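Local structure of steroid delta-isomerase (Pseudomonas aeruginosa, 3MSO) at residues A13-A16 / E17-G20; N60-L63 / T64-D68. The protein probably acts as a steroid delta-isomerase, a small enzyme built on the SnoaL-like fold of the NTF2 superfamily. All blocks are in the same frame, centred on the assembly; numbering follows the deposited sequence.

Interaction 1: residues A13-A16 / E17-G20; sequences ATLA and EWHG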
loop_
_atom_site.group_PDB
_atom_site.type_symbol
_atom_site.label_atom_id
_atom_site.label_comp_id
_atom_site.label_asym_id
_atom_site.label_seq_id
_atom_site.Cartn_x
_atom_site.Cartn_y
_atom_site.Cartn_z
ATOM N N ALA B 13 -18.743 21.135 -21.988
ATOM C CA ALA B 13 -18.383 22.474 -21.510
ATOM C C ALA B 13 -17.572 22.410 -20.205
ATOM O O ALA B 13 -16.573 23.112 -20.086
ATOM C CB ALA B 13 -19.635 23.308 -21.318
ATOM N N THR B 14 -17.976 21.537 -19.260
ATOM C CA THR B 14 -17.271 21.324 -17.982
ATOM C C THR B 14 -15.910 20.717 -18.261
ATOM O O THR B 14 -14.926 21.178 -17.691
ATOM C CB THR B 14 -18.085 20.432 -17.053
ATOM O OG1 THR B 14 -19.374 21.008 -16.924
ATOM C CG2 THR B 14 -17.459 20.278 -15.670
ATOM N N LEU B 15 -15.854 19.696 -19.148
ATOM C CA LEU B 15 -14.599 19.051 -19.535
ATOM C C LEU B 15 -13.630 20.072 -20.110
ATOM O O LEU B 15 -12.470 20.096 -19.700
ATOM C CB LEU B 15 -14.832 17.883 -20.502
ATOM C CG LEU B 15 -13.584 17.141 -20.956
ATOM C CD1 LEU B 15 -12.901 16.491 -19.788
ATOM C CD2 LEU B 15 -13.926 16.128 -22.046
ATOM N N ALA B 16 -14.129 20.958 -20.994
ATOM C CA ALA B 16 -13.350 22.037 -21.614
ATOM C C ALA B 16 -12.730 22.950 -20.548
ATOM O O ALA B 16 -11.542 23.302 -20.656
ATOM C CB ALA B 16 -14.229 22.845 -22.554
ATOM N N GLU B 17 -13.535 23.296 -19.507
ATOM C CA GLU B 17 -13.120 24.126 -18.376
ATOM C C GLU B 17 -12.111 23.372 -17.512
ATOM O O GLU B 17 -11.119 23.954 -17.072
ATOM C CB GLU B 17 -14.327 24.550 -17.527
ATOM C CG GLU B 17 -15.064 25.749 -18.092
ATOM C CD GLU B 17 -16.240 26.211 -17.256
ATOM O OE1 GLU B 17 -16.007 26.786 -16.167
ATOM O OE2 GLU B 17 -17.396 26.021 -17.703
ATOM N N TRP B 18 -12.353 22.068 -17.291
ATOM C CA TRP B 18 -11.475 21.218 -16.500
ATOM C C TRP B 18 -10.114 21.133 -17.177
ATOM O O TRP B 18 -9.098 21.270 -16.498
ATOM C CB TRP B 18 -12.098 19.837 -16.291
ATOM C CG TRP B 18 -11.108 18.804 -15.849
ATOM C CD1 TRP B 18 -10.429 17.935 -16.650
ATOM C CD2 TRP B 18 -10.657 18.557 -14.510
ATOM N NE1 TRP B 18 -9.599 17.147 -15.893
ATOM C CE2 TRP B 18 -9.724 17.501 -14.573
ATOM C CE3 TRP B 18 -10.968 19.110 -13.259
ATOM C CZ2 TRP B 18 -9.052 17.023 -13.440
ATOM C CZ3 TRP B 18 -10.323 18.618 -12.133
ATOM C CH2 TRP B 18 -9.358 17.608 -12.234
ATOM N N HIS B 19 -10.091 20.936 -18.506
ATOM C CA HIS B 19 -8.853 20.866 -19.281
ATOM C C HIS B 19 -8.050 22.151 -19.154
ATOM O O HIS B 19 -6.834 22.071 -18.949
ATOM C CB HIS B 19 -9.107 20.525 -20.760
ATOM C CG HIS B 19 -9.185 19.061 -21.045
ATOM N ND1 HIS B 19 -8.084 18.234 -20.908
ATOM C CD2 HIS B 19 -10.228 18.323 -21.465
ATOM C CE1 HIS B 19 -8.491 17.022 -21.246
ATOM N NE2 HIS B 19 -9.778 17.019 -21.569
ATOM N N GLY B 20 -8.740 23.302 -19.230
ATOM C CA GLY B 20 -8.152 24.629 -19.080
ATOM C C GLY B 20 -7.555 24.867 -17.703
ATOM O O GLY B 20 -6.498 25.484 -17.576
#
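Leu15 and His19 pack side by side one turn apart on helix 9-23, a local i to i+4 contact on the face that this helix turns to the sheet. The leucine chain leaves with CG anti to the backbone N (chi1 -180°), running in the same direction as the imidazole, and CG comes 3.6 Å from His19 CD2. Its CD1 branch reaches further along the ring, 3.6 Å from His19 NE2, and also approaches the indole, 4.2 Å from Trp18 CD1. Under these side chains the backbone is a regular alpha helix: His19 N donates to Leu15 O and Trp18 N to Thr14 O, each at 2.8 Å. In this NTF2-like cone of curved sheet and helices, the helix lies against strand 82-91, where Val83 and Leu85 receive Leu15. His19 NE2 makes a weak hydrogen bond to Gln74 OE1. Trp18 NE1 bonds to Tyr71 OH while its ring meets Phe113 edge-to-face; Thr14 OG1 is held by Gly108 O and by Asn10 O one turn back. Glu17, on the exposed side, lays its aliphatic part along the preceding turn, CG 3.6 Å from Ala13 O.

Interaction 2: residues N60-L63 / T64-D68; sequences NTVL and TVFED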
loop_
_atom_site.group_PDB
_atom_site.type_symbol
_atom_site.label_atom_id
_atom_site.label_comp_id
_atom_site.label_asym_id
_atom_site.label_seq_id
_atom_site.Cartn_x
_atom_site.Cartn_y
_atom_site.Cartn_z
ATOM N N ASN B 60 -6.913 19.215 -5.845
ATOM C CA ASN B 60 -5.893 20.264 -5.827
ATOM C C ASN B 60 -4.571 19.710 -5.328
ATOM O O ASN B 60 -3.518 20.114 -5.814
ATOM C CB ASN B 60 -6.313 21.426 -4.947
ATOM C CG ASN B 60 -6.898 22.569 -5.723
ATOM O OD1 ASN B 60 -8.119 22.642 -5.899
ATOM N ND2 ASN B 60 -6.044 23.469 -6.230
ATOM N N THR B 61 -4.630 18.789 -4.353
ATOM C CA THR B 61 -3.464 18.156 -3.752
ATOM C C THR B 61 -2.774 17.248 -4.760
ATOM O O THR B 61 -1.557 17.352 -4.939
ATOM C CB THR B 61 -3.859 17.427 -2.460
ATOM O OG1 THR B 61 -4.539 18.347 -1.603
ATOM C CG2 THR B 61 -2.651 16.863 -1.731
ATOM N N VAL B 62 -3.566 16.384 -5.441
ATOM C CA VAL B 62 -3.101 15.447 -6.473
ATOM C C VAL B 62 -2.345 16.229 -7.574
ATOM O O VAL B 62 -1.302 15.773 -8.048
ATOM C CB VAL B 62 -4.299 14.584 -6.969
ATOM C CG1 VAL B 62 -4.024 13.904 -8.307
ATOM C CG2 VAL B 62 -4.716 13.552 -5.914
ATOM N N LEU B 63 -2.770 17.487 -7.810
ATOM C CA LEU B 63 -2.185 18.428 -8.766
ATOM C C LEU B 63 -0.786 18.865 -8.359
ATOM O O LEU B 63 0.037 19.137 -9.232
ATOM C CB LEU B 63 -3.124 19.641 -8.929
ATOM C CG LEU B 63 -2.727 20.760 -9.874
ATOM C CD1 LEU B 63 -2.926 20.360 -11.339
ATOM C CD2 LEU B 63 -3.499 22.037 -9.550
ATOM N N THR B 64 -0.503 18.928 -7.052
ATOM C CA THR B 64 0.810 19.360 -6.541
ATOM C C THR B 64 1.813 18.205 -6.488
ATOM O O THR B 64 3.009 18.423 -6.291
ATOM C CB THR B 64 0.672 20.081 -5.173
ATOM O OG1 THR B 64 0.171 19.167 -4.196
ATOM C CG2 THR B 64 -0.221 21.324 -5.242
ATOM N N VAL B 65 1.328 16.982 -6.679
ATOM C CA VAL B 65 2.150 15.778 -6.614
ATOM C C VAL B 65 2.624 15.337 -8.002
ATOM O O VAL B 65 3.830 15.142 -8.197
ATOM C CB VAL B 65 1.443 14.643 -5.818
ATOM C CG1 VAL B 65 2.278 13.367 -5.809
ATOM C CG2 VAL B 65 1.120 15.084 -4.393
ATOM N N PHE B 66 1.679 15.179 -8.956
ATOM C CA PHE B 66 1.991 14.735 -10.318
ATOM C C PHE B 66 2.969 15.660 -11.011
ATOM O O PHE B 66 2.722 16.864 -11.079
ATOM C CB PHE B 66 0.719 14.583 -11.166
ATOM C CG PHE B 66 -0.135 13.366 -10.898
ATOM C CD1 PHE B 66 0.447 12.141 -10.575
ATOM C CD2 PHE B 66 -1.518 13.419 -11.052
ATOM C CE1 PHE B 66 -0.345 11.013 -10.350
ATOM C CE2 PHE B 66 -2.308 12.278 -10.869
ATOM C CZ PHE B 66 -1.717 11.089 -10.500
ATOM N N GLU B 67 4.100 15.097 -11.479
ATOM C CA GLU B 67 5.133 15.791 -12.265
ATOM C C GLU B 67 4.994 15.302 -13.714
ATOM O O GLU B 67 4.599 14.150 -13.939
ATOM C CB GLU B 67 6.549 15.429 -11.795
ATOM C CG GLU B 67 6.998 15.977 -10.455
ATOM C CD GLU B 67 8.345 15.405 -10.043
ATOM O OE1 GLU B 67 9.368 15.758 -10.678
ATOM O OE2 GLU B 67 8.368 14.550 -9.127
ATOM N N ASP B 68 5.365 16.153 -14.687
ATOM C CA ASP B 68 5.332 15.859 -16.136
ATOM C C ASP B 68 3.977 15.246 -16.577
ATOM O O ASP B 68 3.936 14.306 -17.398
ATOM C CB ASP B 68 6.544 14.995 -16.604
ATOM C CG ASP B 68 7.895 15.244 -15.949
ATOM O OD1 ASP B 68 8.044 16.277 -15.238
ATOM O OD2 ASP B 68 8.803 14.410 -16.138
#
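With chi1 at 64°, Thr64 places OG1 between its own backbone N and carbonyl carbon, turned back over the preceding turn, where it donates to Thr61 O at 2.6 Å. The hydroxyl lies in the carbonyl plane on a lone pair. Thr64 N, 2.8 Å from the same Thr61 O, approaches from well above that plane, so one carbonyl takes both groups of a single residue. Thr64 OG1 is also bonded to Tyr137 OH, which ties this turn to helix 120-138.

Val62 has CG1 anti to the backbone N (chi1 162°), which sets that methyl beside the ring of Phe66, four residues on. The valine and the phenyl group run alongside each other, CG1 lying 3.5 Å from Phe66 CE2 and 3.7 Å from Phe66 CD2. Toward its C-terminal end helix 52-65 is weakly bonded, and i+3 and i+4 bonds are mixed here: Thr64 N reaches Asn60 O only weakly, at 3.5 Å, and Val65 N bonds to Val62 O at 3.2 Å. Phe66 N also bonds to that same Val62 O, at 3.2 Å, with a nearly straight N-H...O angle of 175°. Beyond it the chain extends, and Glu67 pairs through its backbone with Arg90. The Phe66 ring meets Phe87 of strand 82-91 and touches Leu126 of helix 120-138, in contact with both sheet and helix.

In the fold
Both are local contacts between residues about one turn apart, the first within a helix and the second where a helix gives way to extended chain, in the same SnoaL-like domain. Interaction 1 comes first, in the middle of helix 9-23; interaction 2 follows at the end of helix 52-65, where the chain leaves for strand 69-77. Their centres are 18 Å apart and their nearest atoms about 7 Å, without touching. Strand 82-91 is common ground: Leu15, Trp18 and His19 rest on its Leu85, while Val65 and Phe66 meet its Val91 and Ala89. Leu27, in the loop after the first helix, touches Trp18 of interaction 1 and Asn60 and Leu63 of interaction 2, so one loop residue touches both helices.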